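Local structure of Exo-arabinanase (Penicillium chrysogenum, 3A72) at residues A[325-330]-A[348-353]; A[269-274]-A[318-323]; A[165-170]-A[190-195]; A[112-117]-A[147-152]. The protein probably cleaves alpha-1,5-linked arabinan from the chain end as an exo-acting glycosyl hydrolase, holding arabinobiose in its glycan pocket. All coordinates share one frame; numbering follows the deposited sequence.

Interaction 1 (A[325-330]-A[348-353]); sequences GGRYLV and VMDLKE
Arg-327 takes hold of Asp-350 side-on, with two nitrogens for two oxygens: NE meets OD1 at 2.9 Å in a nearly straight bond (176° at the hydrogen), while NH2 of Arg-327 reaches OD2 of Asp-350, also at 2.9 Å. Both oxygens are met on their syn side, yet the guanidinium and carboxylate planes are turned 34° apart, a bidentate salt bridge that is not coplanar. The extended arginine chain, CG trans to the backbone N (chi1 -179°), carries the guanidinium between two covers: the OH of Tyr-328 over one face and Lys-352 CD, 3.6 Å above the plane, over the other. From the carboxylate face opposite to Arg-327 NE, the backbone N of Lys-352 donates to Asp-350 OD1 (3.0 Å), the N-cap bond of helix 351-354. A water joins Asp-350 OD2 to Tyr-328 OH.

Behind this polar end, strands 328-333 and 344-350 form an antiparallel hairpin of a propeller sheet, which Val-348, bonded to Leu-6, extends to N-terminal strand 6-10. Leu-329 and Met-349 form a hydrogen-bonded pair, and their side chains lie side by side, CD2 of Leu-329 4.2 Å from SD of Met-349. Leu-351 CD2 packs on Leu-329 CB; on the other face Tyr-328 CB touches Val-348 CG1 at 3.9 Å. With salt bridge, helix cap and water drawing on it, the Asp-350 carboxylate is probably ionised, tying hairpin to C-terminal helix.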
loop_
_atom_site.group_PDB
_atom_site.type_symbol
_atom_site.label_atom_id
_atom_site.label_comp_id
_atom_site.label_asym_id
_atom_site.label_seq_id
_atom_site.Cartn_x
_atom_site.Cartn_y
_atom_site.Cartn_z
ATOM N N GLY A 325 17.740 14.061 4.409
ATOM C CA GLY A 325 18.008 12.782 5.043
ATOM C C GLY A 325 16.815 12.158 5.727
ATOM O O GLY A 325 16.971 11.487 6.764
ATOM N N GLY A 326 15.617 12.370 5.211
ATOM C CA GLY A 326 14.413 11.726 5.756
ATOM C C GLY A 326 13.628 12.540 6.756
ATOM O O GLY A 326 12.914 11.998 7.575
ATOM N N ARG A 327 13.738 13.858 6.656
ATOM C CA ARG A 327 13.136 14.735 7.633
ATOM C C ARG A 327 11.610 14.889 7.554
ATOM O O ARG A 327 11.001 15.198 8.567
ATOM C CB ARG A 327 13.793 16.131 7.448
ATOM C CG ARG A 327 13.244 17.152 8.462
ATOM C CD ARG A 327 14.147 18.424 8.438
ATOM N NE ARG A 327 13.447 19.456 9.227
ATOM C CZ ARG A 327 13.924 20.693 9.337
ATOM N NH1 ARG A 327 15.077 21.026 8.816
ATOM N NH2 ARG A 327 13.202 21.556 10.019
ATOM N N TYR A 328 11.007 14.743 6.388
ATOM C CA TYR A 328 9.586 15.081 6.192
ATOM C C TYR A 328 8.798 13.828 5.851
ATOM O O TYR A 328 9.197 12.986 5.063
ATOM C CB TYR A 328 9.473 16.127 5.075
ATOM C CG TYR A 328 10.111 17.443 5.458
ATOM C CD1 TYR A 328 9.442 18.359 6.250
ATOM C CD2 TYR A 328 11.429 17.699 5.079
ATOM C CE1 TYR A 328 10.022 19.548 6.618
ATOM C CE2 TYR A 328 12.012 18.922 5.448
ATOM C CZ TYR A 328 11.308 19.814 6.209
ATOM O OH TYR A 328 11.885 21.000 6.606
ATOM N N LEU A 329 7.596 13.750 6.469
ATOM C CA LEU A 329 6.677 12.650 6.280
ATOM C C LEU A 329 5.402 13.081 5.540
ATOM O O LEU A 329 4.690 13.977 6.021
ATOM C CB LEU A 329 6.256 12.111 7.648
ATOM C CG LEU A 329 5.275 10.921 7.631
ATOM C CD1 LEU A 329 5.934 9.658 7.114
ATOM C CD2 LEU A 329 4.683 10.725 9.010
ATOM N N VAL A 330 5.091 12.441 4.436
ATOM C CA VAL A 330 3.805 12.544 3.744
ATOM C C VAL A 330 2.822 11.602 4.390
ATOM O O VAL A 330 3.127 10.421 4.629
ATOM C CB VAL A 330 4.011 12.180 2.281
ATOM C CG1 VAL A 330 2.740 11.756 1.572
ATOM C CG2 VAL A 330 4.663 13.338 1.516
ATOM N N VAL A 348 2.075 17.086 5.256
ATOM C CA VAL A 348 3.503 16.847 5.415
ATOM C C VAL A 348 3.862 17.269 6.815
ATOM O O VAL A 348 3.543 18.386 7.237
ATOM C CB VAL A 348 4.326 17.612 4.356
ATOM C CG1 VAL A 348 5.821 17.374 4.578
ATOM C CG2 VAL A 348 3.947 17.166 2.957
ATOM N N MET A 349 4.524 16.388 7.552
ATOM C CA MET A 349 4.966 16.625 8.891
ATOM C C MET A 349 6.460 16.717 8.957
ATOM O O MET A 349 7.189 16.007 8.283
ATOM C CB MET A 349 4.481 15.447 9.818
ATOM C CG MET A 349 2.981 15.222 9.765
ATOM S SD MET A 349 2.460 13.794 10.708
ATOM C CE MET A 349 2.657 14.382 12.383
ATOM N N ASP A 350 6.952 17.621 9.842
ATOM C CA ASP A 350 8.386 17.840 10.062
ATOM C C ASP A 350 8.845 16.931 11.168
ATOM O O ASP A 350 8.588 17.205 12.349
ATOM C CB ASP A 350 8.655 19.303 10.380
ATOM C CG ASP A 350 10.129 19.600 10.548
ATOM O OD1 ASP A 350 10.963 18.675 10.490
ATOM O OD2 ASP A 350 10.470 20.835 10.669
ATOM N N LEU A 351 9.498 15.829 10.814
ATOM C CA LEU A 351 9.943 14.814 11.774
ATOM C C LEU A 351 11.025 15.342 12.706
ATOM O O LEU A 351 11.212 14.758 13.805
ATOM C CB LEU A 351 10.385 13.547 11.063
ATOM C CG LEU A 351 9.270 12.895 10.198
ATOM C CD1 LEU A 351 9.878 11.721 9.400
ATOM C CD2 LEU A 351 8.081 12.505 11.017
ATOM N N LYS A 352 11.717 16.409 12.331
ATOM C CA LYS A 352 12.666 17.051 13.250
ATOM C C LYS A 352 11.918 17.530 14.496
ATOM O O LYS A 352 12.501 17.506 15.615
ATOM C CB LYS A 352 13.426 18.178 12.569
ATOM C CG LYS A 352 14.576 18.755 13.414
ATOM C CD LYS A 352 15.371 19.774 12.577
ATOM C CE LYS A 352 16.457 20.537 13.343
ATOM N NZ LYS A 352 17.542 21.029 12.413
ATOM N N GLU A 353 10.682 17.975 14.341
ATOM C CA GLU A 353 9.893 18.483 15.450
ATOM C C GLU A 353 8.985 17.437 16.059
ATOM O O GLU A 353 8.867 17.410 17.291
ATOM C CB GLU A 353 9.064 19.696 15.013
ATOM C CG GLU A 353 8.217 20.268 16.120
ATOM C CD GLU A 353 8.945 20.826 17.305
ATOM O OE1 GLU A 353 10.187 20.944 17.261
ATOM O OE2 GLU A 353 8.276 21.134 18.319
HETATM O O HOH W 1 10.101 22.590 8.408
#

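Interaction 2 (A[269-274]-A[318-323]); sequences YAVWTP and LRVLSE
Val-271 wedges between Leu-318 and Val-320. Its CG1 lies 3.8 Å from CB and 3.4 Å from the backbone O of Leu-318; its CG2, placed by chi1 at -66°, sits between CB of Leu-318 and CG2 of Val-320, 3.7 Å from the latter. Val-320 returns the fit: its CG2 fills the dip between the Val-271 methyl and the carbonyl O of Trp-272 (3.5 Å), while its CG1 presses on CB of Thr-273 at 3.8 Å, those two side chains crossing at about a right angle. At the other end the Tyr-269 ring lays one face over the backbone N of Leu-318, with CD2 of Tyr-269 4.0 Å from CB of Leu-318.

No hydrogen bond joins the segments. The strand axes come no closer than 6.6 Å and run nearly parallel (11°), as expected for two sheets packed by side chains. Strands 269-273 and 317-320 each border their own four-stranded sheet, the first beside 281-285 and the second beside 328-333. Leu-329 touches both Val-271 and Val-320, and Thr-273 OG1 is hydrogen-bonded to Gly-326 O of helix 323-326, so both add to the van der Waals seam between the two blades.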
loop_
_atom_site.group_PDB
_atom_site.type_symbol
_atom_site.label_atom_id
_atom_site.label_comp_id
_atom_site.label_asym_id
_atom_site.label_seq_id
_atom_site.Cartn_x
_atom_site.Cartn_y
_atom_site.Cartn_z
ATOM N N TYR A 269 -0.075 0.924 7.127
ATOM C CA TYR A 269 1.026 1.358 6.286
ATOM C C TYR A 269 2.219 1.574 7.215
ATOM O O TYR A 269 2.044 2.074 8.326
ATOM C CB TYR A 269 0.667 2.627 5.472
ATOM C CG TYR A 269 1.423 2.637 4.143
ATOM C CD1 TYR A 269 0.785 2.186 2.990
ATOM C CD2 TYR A 269 2.756 3.028 4.027
ATOM C CE1 TYR A 269 1.436 2.158 1.782
ATOM C CE2 TYR A 269 3.411 2.965 2.825
ATOM C CZ TYR A 269 2.752 2.540 1.706
ATOM O OH TYR A 269 3.364 2.455 0.467
ATOM N N ALA A 270 3.418 1.230 6.782
ATOM C CA ALA A 270 4.631 1.402 7.595
ATOM C C ALA A 270 5.748 1.989 6.727
ATOM O O ALA A 270 5.912 1.581 5.571
ATOM C CB ALA A 270 5.117 0.091 8.149
ATOM N N VAL A 271 6.532 2.858 7.323
ATOM C CA VAL A 271 7.716 3.472 6.734
ATOM C C VAL A 271 8.791 3.589 7.836
ATOM O O VAL A 271 8.497 3.406 9.007
ATOM C CB VAL A 271 7.406 4.858 6.117
ATOM C CG1 VAL A 271 6.484 4.704 4.941
ATOM C CG2 VAL A 271 6.871 5.828 7.157
ATOM N N TRP A 272 9.986 3.926 7.412
ATOM C CA TRP A 272 11.108 4.147 8.315
ATOM C C TRP A 272 11.855 5.418 7.898
ATOM O O TRP A 272 12.098 5.632 6.735
ATOM C CB TRP A 272 12.041 2.917 8.347
ATOM C CG TRP A 272 13.258 3.161 9.204
ATOM C CD1 TRP A 272 13.390 2.950 10.517
ATOM C CD2 TRP A 272 14.519 3.688 8.765
ATOM N NE1 TRP A 272 14.639 3.304 10.967
ATOM C CE2 TRP A 272 15.361 3.766 9.889
ATOM C CE3 TRP A 272 15.016 4.095 7.523
ATOM C CZ2 TRP A 272 16.662 4.232 9.835
ATOM C CZ3 TRP A 272 16.318 4.571 7.444
ATOM C CH2 TRP A 272 17.109 4.621 8.581
ATOM N N THR A 273 12.228 6.212 8.928
ATOM C CA THR A 273 13.088 7.390 8.715
ATOM C C THR A 273 14.353 7.240 9.553
ATOM O O THR A 273 14.288 6.749 10.671
ATOM C CB THR A 273 12.370 8.681 9.134
ATOM O OG1 THR A 273 13.309 9.764 9.004
ATOM C CG2 THR A 273 11.837 8.644 10.536
ATOM N N PRO A 274 15.487 7.789 9.077
ATOM C CA PRO A 274 16.626 7.927 9.973
ATOM C C PRO A 274 16.426 8.849 11.147
ATOM O O PRO A 274 17.198 8.783 12.103
ATOM C CB PRO A 274 17.725 8.538 9.015
ATOM C CG PRO A 274 17.243 8.253 7.631
ATOM C CD PRO A 274 15.776 8.245 7.692
ATOM N N LEU A 318 1.718 6.451 3.850
ATOM C CA LEU A 318 2.809 7.217 4.426
ATOM C C LEU A 318 4.008 7.175 3.481
ATOM O O LEU A 318 4.272 6.158 2.822
ATOM C CB LEU A 318 3.256 6.618 5.759
ATOM C CG LEU A 318 2.194 6.470 6.841
ATOM C CD1 LEU A 318 2.791 5.838 8.082
ATOM C CD2 LEU A 318 1.564 7.818 7.152
ATOM N N ARG A 319 4.818 8.230 3.497
ATOM C CA ARG A 319 6.086 8.226 2.774
ATOM C C ARG A 319 7.068 9.166 3.485
ATOM O O ARG A 319 6.774 10.327 3.708
ATOM C CB ARG A 319 5.939 8.603 1.334
ATOM C CG ARG A 319 7.244 8.504 0.576
ATOM C CD ARG A 319 7.087 8.521 -0.933
ATOM N NE ARG A 319 6.385 7.324 -1.383
ATOM C CZ ARG A 319 6.935 6.099 -1.469
ATOM N NH1 ARG A 319 8.192 5.898 -1.187
ATOM N NH2 ARG A 319 6.170 5.113 -1.845
ATOM N N VAL A 320 8.249 8.639 3.780
ATOM C CA VAL A 320 9.350 9.459 4.272
ATOM C C VAL A 320 10.040 10.042 3.034
ATOM O O VAL A 320 10.630 9.275 2.225
ATOM C CB VAL A 320 10.320 8.651 5.121
ATOM C CG1 VAL A 320 11.533 9.511 5.516
ATOM C CG2 VAL A 320 9.611 8.123 6.383
ATOM N N LEU A 321 9.945 11.338 2.852
ATOM C CA LEU A 321 10.629 11.958 1.726
ATOM C C LEU A 321 12.125 11.936 1.944
ATOM O O LEU A 321 12.620 11.896 3.066
ATOM C CB LEU A 321 10.122 13.389 1.552
ATOM C CG LEU A 321 8.613 13.520 1.300
ATOM C CD1 LEU A 321 8.306 14.989 1.049
ATOM C CD2 LEU A 321 8.122 12.641 0.188
ATOM N N SER A 322 12.886 11.946 0.843
ATOM C CA SER A 322 14.326 11.832 0.930
ATOM C C SER A 322 15.012 13.090 1.456
ATOM O O SER A 322 16.124 13.008 2.025
ATOM C CB SER A 322 14.887 11.482 -0.432
ATOM O OG SER A 322 14.540 12.410 -1.402
ATOM N N GLU A 323 14.384 14.212 1.285
ATOM C CA GLU A 323 15.026 15.501 1.542
ATOM C C GLU A 323 15.544 15.593 2.954
ATOM O O GLU A 323 14.931 15.135 3.918
ATOM C CB GLU A 323 14.116 16.654 1.241
ATOM C CG GLU A 323 13.925 16.931 -0.239
ATOM C CD GLU A 323 13.030 16.051 -1.000
ATOM O OE1 GLU A 323 12.323 15.194 -0.451
ATOM O OE2 GLU A 323 13.104 16.183 -2.305
#

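Interaction 3 (A[165-170]-A[190-195]); sequences YSDQRD and GPVVED
Arg-169 NH2 lies in the plane of the Tyr-165 ring, at its edge, with a weak bond to the Tyr-165 OH, whose stronger partner is Gln-181; Asp-167 OD2 lies in plane at the guanidinium edge. CG2 of Val-192 stands 3.6 Å from that OH and 3.6 Å from NH2 of Arg-169, obliquely to the guanidinium. Asp-167 is gripped side-on: NE of Arg-169 binds OD1 of Asp-167 at 2.8 Å, and NH2 binds OD2 at 3.0 Å, 52° out of the carboxylate plane. Asp-167 OD1 also accepts from the Arg-169 backbone N (2.9 Å), an Asx turn; its two donors arrive from opposite faces.

No hydrogen bond links the segments, but one water donates to Glu-194 OE2 and, weakly, to Asp-167 OD2. Asp-170 OD2 comes within 4.2 Å of Glu-194 OE2, which might raise the pKa of either. Thr-177 OG1 holds the other Glu-194 oxygen. The contact spans one propeller blade, whose Ser-166 and Gln-168 line the glycan pocket. The backbones stay apart (Asp-167 CA to Glu-194 CA 9.1 Å) because strand 177-183 lies between 160-167 and 193-196. Strand 149-157 borders 160-167 opposite, and Arg-169 NH1 reaches Ala-136 O of strand 129-137 in the preceding sheet.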
loop_
_atom_site.group_PDB
_atom_site.type_symbol
_atom_site.label_atom_id
_atom_site.label_comp_id
_atom_site.label_asym_id
_atom_site.label_seq_id
_atom_site.Cartn_x
_atom_site.Cartn_y
_atom_site.Cartn_z
ATOM N N TYR A 165 0.890 -9.833 -1.842
ATOM C CA TYR A 165 -0.543 -9.534 -2.042
ATOM C C TYR A 165 -1.347 -10.457 -1.166
ATOM O O TYR A 165 -0.857 -11.412 -0.565
ATOM C CB TYR A 165 -0.937 -9.585 -3.518
ATOM C CG TYR A 165 -0.704 -10.899 -4.232
ATOM C CD1 TYR A 165 -1.727 -11.829 -4.335
ATOM C CD2 TYR A 165 0.514 -11.222 -4.822
ATOM C CE1 TYR A 165 -1.523 -13.023 -4.994
ATOM C CE2 TYR A 165 0.709 -12.392 -5.487
ATOM C CZ TYR A 165 -0.301 -13.296 -5.572
ATOM O OH TYR A 165 -0.088 -14.501 -6.215
ATOM N N SER A 166 -2.650 -10.123 -1.043
ATOM C CA SER A 166 -3.608 -10.918 -0.321
ATOM C C SER A 166 -4.290 -11.912 -1.266
ATOM O O SER A 166 -4.582 -11.536 -2.412
ATOM C CB SER A 166 -4.657 -10.048 0.344
ATOM O OG SER A 166 -4.072 -9.018 1.118
ATOM N N ASP A 167 -4.549 -13.126 -0.796
ATOM C CA ASP A 167 -4.961 -14.208 -1.671
ATOM C C ASP A 167 -6.094 -14.984 -1.053
ATOM O O ASP A 167 -5.934 -15.505 0.068
ATOM C CB ASP A 167 -3.767 -15.115 -1.925
ATOM C CG ASP A 167 -3.925 -16.130 -3.006
ATOM O OD1 ASP A 167 -5.008 -16.153 -3.656
ATOM O OD2 ASP A 167 -2.967 -16.892 -3.259
ATOM N N GLN A 168 -7.217 -15.126 -1.732
ATOM C CA GLN A 168 -8.294 -15.971 -1.320
ATOM C C GLN A 168 -8.387 -17.274 -2.135
ATOM O O GLN A 168 -9.332 -18.058 -1.937
ATOM C CB GLN A 168 -9.643 -15.243 -1.381
ATOM C CG GLN A 168 -9.764 -14.133 -0.322
ATOM C CD GLN A 168 -11.145 -13.574 -0.212
ATOM O OE1 GLN A 168 -12.192 -14.348 -0.202
ATOM N NE2 GLN A 168 -11.287 -12.352 -0.018
ATOM N N ARG A 169 -7.431 -17.549 -3.017
ATOM C CA ARG A 169 -7.584 -18.683 -3.906
ATOM C C ARG A 169 -7.466 -20.042 -3.199
ATOM O O ARG A 169 -8.015 -21.027 -3.694
ATOM C CB ARG A 169 -6.601 -18.604 -5.075
ATOM C CG ARG A 169 -6.894 -17.506 -6.035
ATOM C CD ARG A 169 -5.818 -17.201 -7.056
ATOM N NE ARG A 169 -4.587 -16.853 -6.351
ATOM C CZ ARG A 169 -3.451 -16.553 -6.936
ATOM N NH1 ARG A 169 -3.327 -16.421 -8.238
ATOM N NH2 ARG A 169 -2.434 -16.436 -6.133
ATOM N N ASP A 170 -6.783 -20.115 -2.060
ATOM C CA ASP A 170 -6.742 -21.401 -1.329
ATOM C C ASP A 170 -7.938 -21.522 -0.379
ATOM O O ASP A 170 -7.802 -21.691 0.830
ATOM C CB ASP A 170 -5.439 -21.532 -0.618
ATOM C CG ASP A 170 -5.037 -22.944 -0.154
ATOM O OD1 ASP A 170 -5.810 -23.856 -0.515
ATOM O OD2 ASP A 170 -3.944 -22.975 0.525
ATOM N N GLY A 190 7.557 -16.333 -10.578
ATOM C CA GLY A 190 7.699 -17.609 -9.957
ATOM C C GLY A 190 6.414 -18.040 -9.267
ATOM O O GLY A 190 5.405 -17.341 -9.292
ATOM N N PRO A 191 6.460 -19.184 -8.612
ATOM C CA PRO A 191 5.244 -19.686 -8.032
ATOM C C PRO A 191 4.783 -18.880 -6.827
ATOM O O PRO A 191 5.541 -18.130 -6.205
ATOM C CB PRO A 191 5.601 -21.099 -7.633
ATOM C CG PRO A 191 7.074 -21.126 -7.604
ATOM C CD PRO A 191 7.629 -20.014 -8.411
ATOM N N VAL A 192 3.520 -19.046 -6.501
ATOM C CA VAL A 192 2.974 -18.438 -5.303
ATOM C C VAL A 192 3.629 -19.022 -4.062
ATOM O O VAL A 192 3.634 -20.241 -3.862
ATOM C CB VAL A 192 1.419 -18.637 -5.259
ATOM C CG1 VAL A 192 0.850 -18.053 -3.991
ATOM C CG2 VAL A 192 0.832 -17.999 -6.522
ATOM N N VAL A 193 4.122 -18.183 -3.187
ATOM C CA VAL A 193 4.713 -18.532 -1.889
ATOM C C VAL A 193 3.799 -18.035 -0.797
ATOM O O VAL A 193 3.510 -16.843 -0.729
ATOM C CB VAL A 193 6.125 -17.942 -1.755
ATOM C CG1 VAL A 193 6.707 -18.270 -0.391
ATOM C CG2 VAL A 193 7.009 -18.475 -2.844
ATOM N N GLU A 194 3.332 -18.938 0.069
ATOM C CA GLU A 194 2.506 -18.525 1.204
ATOM C C GLU A 194 3.346 -17.867 2.279
ATOM O O GLU A 194 4.336 -18.432 2.741
ATOM C CB GLU A 194 1.779 -19.738 1.787
ATOM C CG GLU A 194 0.900 -20.436 0.787
ATOM C CD GLU A 194 -0.359 -19.696 0.520
ATOM O OE1 GLU A 194 -0.860 -18.820 1.239
ATOM O OE2 GLU A 194 -1.017 -20.115 -0.477
ATOM N N ASP A 195 2.992 -16.681 2.668
ATOM C CA ASP A 195 3.709 -15.930 3.695
ATOM C C ASP A 195 3.000 -15.972 5.053
ATOM O O ASP A 195 3.647 -16.210 6.070
ATOM C CB ASP A 195 3.891 -14.489 3.209
ATOM C CG ASP A 195 4.913 -14.357 2.139
ATOM O OD1 ASP A 195 5.853 -15.192 2.065
ATOM O OD2 ASP A 195 4.807 -13.359 1.348
HETATM O O HOH W 2 -2.991 -18.788 -1.171
#

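Interaction 4 (A[112-117]-A[147-152]); sequences SSTDIV and TPVWEP. With AHR (alpha-L-arabinofuranose), chain B.
In this six-bladed beta-propeller, one blade's edge strand packs on the preceding blade, with Thr-114 and Ile-116 of strand 114-121 facing Pro-148, just ahead of strand 149-157, and Val-149 and Pro-152 within it. The axes approach to 6.8 Å at 28°, so the two strands are not paired in one sheet. A single hydrogen bond crosses: Val-149 N donates to Thr-114 OG1 (3.1 Å, 167° at the hydrogen). The threonine torsion (chi1 46°) sets OG1 between its own backbone N and carbonyl carbon, where the hydroxyl is also bonded to Gly-138 O. Ile-116 then forks, CD1 touching Val-149 CG2 at 3.9 Å and CG2 touching Pro-152 CB at 3.9 Å.

From the same strand, Trp-150 and Glu-151 turn to the glycan pocket. The indole is sandwiched: over the centre of one face sits C5 of one arabinofuranose unit of the bound arabinobiose, 3.6 Å above the plane, consistent with a CH-pi contact, and over the rim of the opposite face lies Pro-148 CB. The second unit also touches Trp-150. Glu-151 OE1 is 2.9 Å from O2 of the first unit and is bonded to Ser-166 OG, while its OE2 lies 3.1 Å from the anomeric carbon C1. Glu-223 and Gln-176 also bond this sugar. Chemically, the strand separates its duties: an apolar side with one polar link packs the blade junction, while an aromatic platform and a carboxylate lie against one arabinofuranose unit, consistent with a role in binding it.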
loop_
_atom_site.group_PDB
_atom_site.type_symbol
_atom_site.label_atom_id
_atom_site.label_comp_id
_atom_site.label_asym_id
_atom_site.label_seq_id
_atom_site.Cartn_x
_atom_site.Cartn_y
_atom_site.Cartn_z
ATOM N N SER A 112 -16.619 -9.564 -11.278
ATOM C CA SER A 112 -16.582 -11.012 -11.413
ATOM C C SER A 112 -15.198 -11.623 -11.319
ATOM O O SER A 112 -15.108 -12.849 -11.144
ATOM C CB SER A 112 -17.217 -11.420 -12.748
ATOM O OG SER A 112 -16.546 -10.820 -13.856
ATOM N N SER A 113 -14.142 -10.859 -11.431
ATOM C CA SER A 113 -12.780 -11.384 -11.421
ATOM C C SER A 113 -11.821 -10.311 -10.948
ATOM O O SER A 113 -12.156 -9.141 -10.946
ATOM C CB SER A 113 -12.392 -11.895 -12.804
ATOM O OG SER A 113 -12.472 -10.874 -13.787
ATOM N N THR A 114 -10.619 -10.762 -10.607
ATOM C CA THR A 114 -9.505 -9.911 -10.187
ATOM C C THR A 114 -8.254 -10.286 -10.956
ATOM O O THR A 114 -8.035 -11.458 -11.253
ATOM C CB THR A 114 -9.291 -10.035 -8.656
ATOM O OG1 THR A 114 -9.315 -11.430 -8.284
ATOM C CG2 THR A 114 -10.342 -9.300 -7.881
ATOM N N ASP A 115 -7.423 -9.314 -11.285
ATOM C CA ASP A 115 -6.226 -9.561 -12.063
ATOM C C ASP A 115 -5.223 -8.464 -11.744
ATOM O O ASP A 115 -5.363 -7.318 -12.214
ATOM C CB ASP A 115 -6.553 -9.599 -13.539
ATOM C CG ASP A 115 -5.439 -9.902 -14.453
ATOM O OD1 ASP A 115 -4.308 -10.183 -14.063
ATOM O OD2 ASP A 115 -5.700 -9.897 -15.719
ATOM N N ILE A 116 -4.233 -8.790 -10.933
ATOM C CA ILE A 116 -3.164 -7.844 -10.588
ATOM C C ILE A 116 -2.217 -7.805 -11.760
ATOM O O ILE A 116 -1.550 -8.823 -12.071
ATOM C CB ILE A 116 -2.459 -8.222 -9.285
ATOM C CG1 ILE A 116 -3.422 -8.212 -8.118
ATOM C CG2 ILE A 116 -1.284 -7.292 -9.059
ATOM C CD1 ILE A 116 -2.848 -8.827 -6.848
ATOM N N VAL A 117 -2.170 -6.653 -12.406
ATOM C CA VAL A 117 -1.368 -6.391 -13.607
ATOM C C VAL A 117 -0.279 -5.371 -13.278
ATOM O O VAL A 117 -0.389 -4.591 -12.330
ATOM C CB VAL A 117 -2.252 -5.936 -14.755
ATOM C CG1 VAL A 117 -3.182 -7.067 -15.205
ATOM C CG2 VAL A 117 -3.007 -4.649 -14.469
ATOM N N THR A 147 -12.600 -16.482 -4.419
ATOM C CA THR A 147 -11.185 -16.639 -4.690
ATOM C C THR A 147 -10.466 -15.414 -5.257
ATOM O O THR A 147 -9.528 -15.587 -6.040
ATOM C CB THR A 147 -10.997 -17.838 -5.652
ATOM O OG1 THR A 147 -11.702 -17.583 -6.872
ATOM C CG2 THR A 147 -11.475 -19.145 -5.041
ATOM N N PRO A 148 -10.788 -14.173 -4.868
ATOM C CA PRO A 148 -10.025 -13.026 -5.393
ATOM C C PRO A 148 -8.582 -12.958 -4.885
ATOM O O PRO A 148 -8.199 -13.538 -3.869
ATOM C CB PRO A 148 -10.815 -11.816 -4.848
ATOM C CG PRO A 148 -11.422 -12.340 -3.547
ATOM C CD PRO A 148 -11.821 -13.736 -3.924
ATOM N N VAL A 149 -7.821 -12.143 -5.608
ATOM C CA VAL A 149 -6.548 -11.636 -5.171
ATOM C C VAL A 149 -6.666 -10.122 -4.998
ATOM O O VAL A 149 -7.519 -9.469 -5.635
ATOM C CB VAL A 149 -5.417 -11.975 -6.145
ATOM C CG1 VAL A 149 -5.212 -13.476 -6.210
ATOM C CG2 VAL A 149 -5.646 -11.391 -7.534
ATOM N N TRP A 150 -5.818 -9.543 -4.131
ATOM C CA TRP A 150 -5.960 -8.143 -3.752
ATOM C C TRP A 150 -4.633 -7.495 -3.377
ATOM O O TRP A 150 -3.722 -8.155 -2.846
ATOM C CB TRP A 150 -6.802 -8.056 -2.547
ATOM C CG TRP A 150 -8.047 -8.810 -2.260
ATOM C CD1 TRP A 150 -8.179 -9.916 -1.478
ATOM C CD2 TRP A 150 -9.383 -8.445 -2.665
ATOM N NE1 TRP A 150 -9.478 -10.244 -1.429
ATOM C CE2 TRP A 150 -10.264 -9.368 -2.095
ATOM C CE3 TRP A 150 -9.896 -7.434 -3.468
ATOM C CZ2 TRP A 150 -11.627 -9.291 -2.249
ATOM C CZ3 TRP A 150 -11.278 -7.335 -3.609
ATOM C CH2 TRP A 150 -12.114 -8.267 -2.994
ATOM N N GLU A 151 -4.561 -6.176 -3.486
ATOM C CA GLU A 151 -3.666 -5.358 -2.633
ATOM C C GLU A 151 -2.165 -5.613 -2.866
ATOM O O GLU A 151 -1.423 -5.908 -1.919
ATOM C CB GLU A 151 -4.034 -5.514 -1.176
ATOM C CG GLU A 151 -5.450 -5.029 -0.850
ATOM C CD GLU A 151 -6.173 -5.824 0.186
ATOM O OE1 GLU A 151 -5.703 -6.828 0.725
ATOM O OE2 GLU A 151 -7.379 -5.426 0.524
ATOM N N PRO A 152 -1.665 -5.423 -4.070
ATOM C CA PRO A 152 -0.237 -5.605 -4.311
ATOM C C PRO A 152 0.640 -4.580 -3.570
ATOM O O PRO A 152 0.277 -3.387 -3.429
ATOM C CB PRO A 152 -0.068 -5.395 -5.815
ATOM C CG PRO A 152 -1.229 -4.500 -6.187
ATOM C CD PRO A 152 -2.377 -5.002 -5.324
HETATM O O5 AHR B . -11.983 -5.301 0.178
HETATM C C5 AHR B . -10.873 -6.251 0.084
HETATM C C4 AHR B . -10.517 -6.696 1.474
HETATM O O4 AHR B . -9.932 -5.582 2.162
HETATM C C3 AHR B . -9.463 -7.796 1.492
HETATM O O3 AHR B . -10.105 -9.082 1.436
HETATM C C2 AHR B . -8.755 -7.545 2.846
HETATM O O2 AHR B . -7.370 -7.884 2.829
HETATM C C1 AHR B . -9.001 -6.066 3.136
HETATM O O1 AHR B . -9.679 -5.905 4.415
#

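In the fold
Six four-stranded antiparallel sheets form the propeller, and the contacts fall into two groups on opposite sides of the chain's centre. Along the chain the order is interaction 4, 3, 2, then 1, each closing before the next opens. Interactions 4 and 3, with centres 11 Å apart, share the sheet of strands 149-157 and 160-167 and meet at the glycan pocket. Interactions 2 and 1, centres 8 Å apart, share the sheet in which N-terminal strand 6-10 joins 344-350, 328-333 and 317-320, a closure of the ring from both chain ends. The groups lie 27 to 35 Å apart between centres and do not touch, though interactions 2 and 4 come within about 8 Å at their nearest atoms.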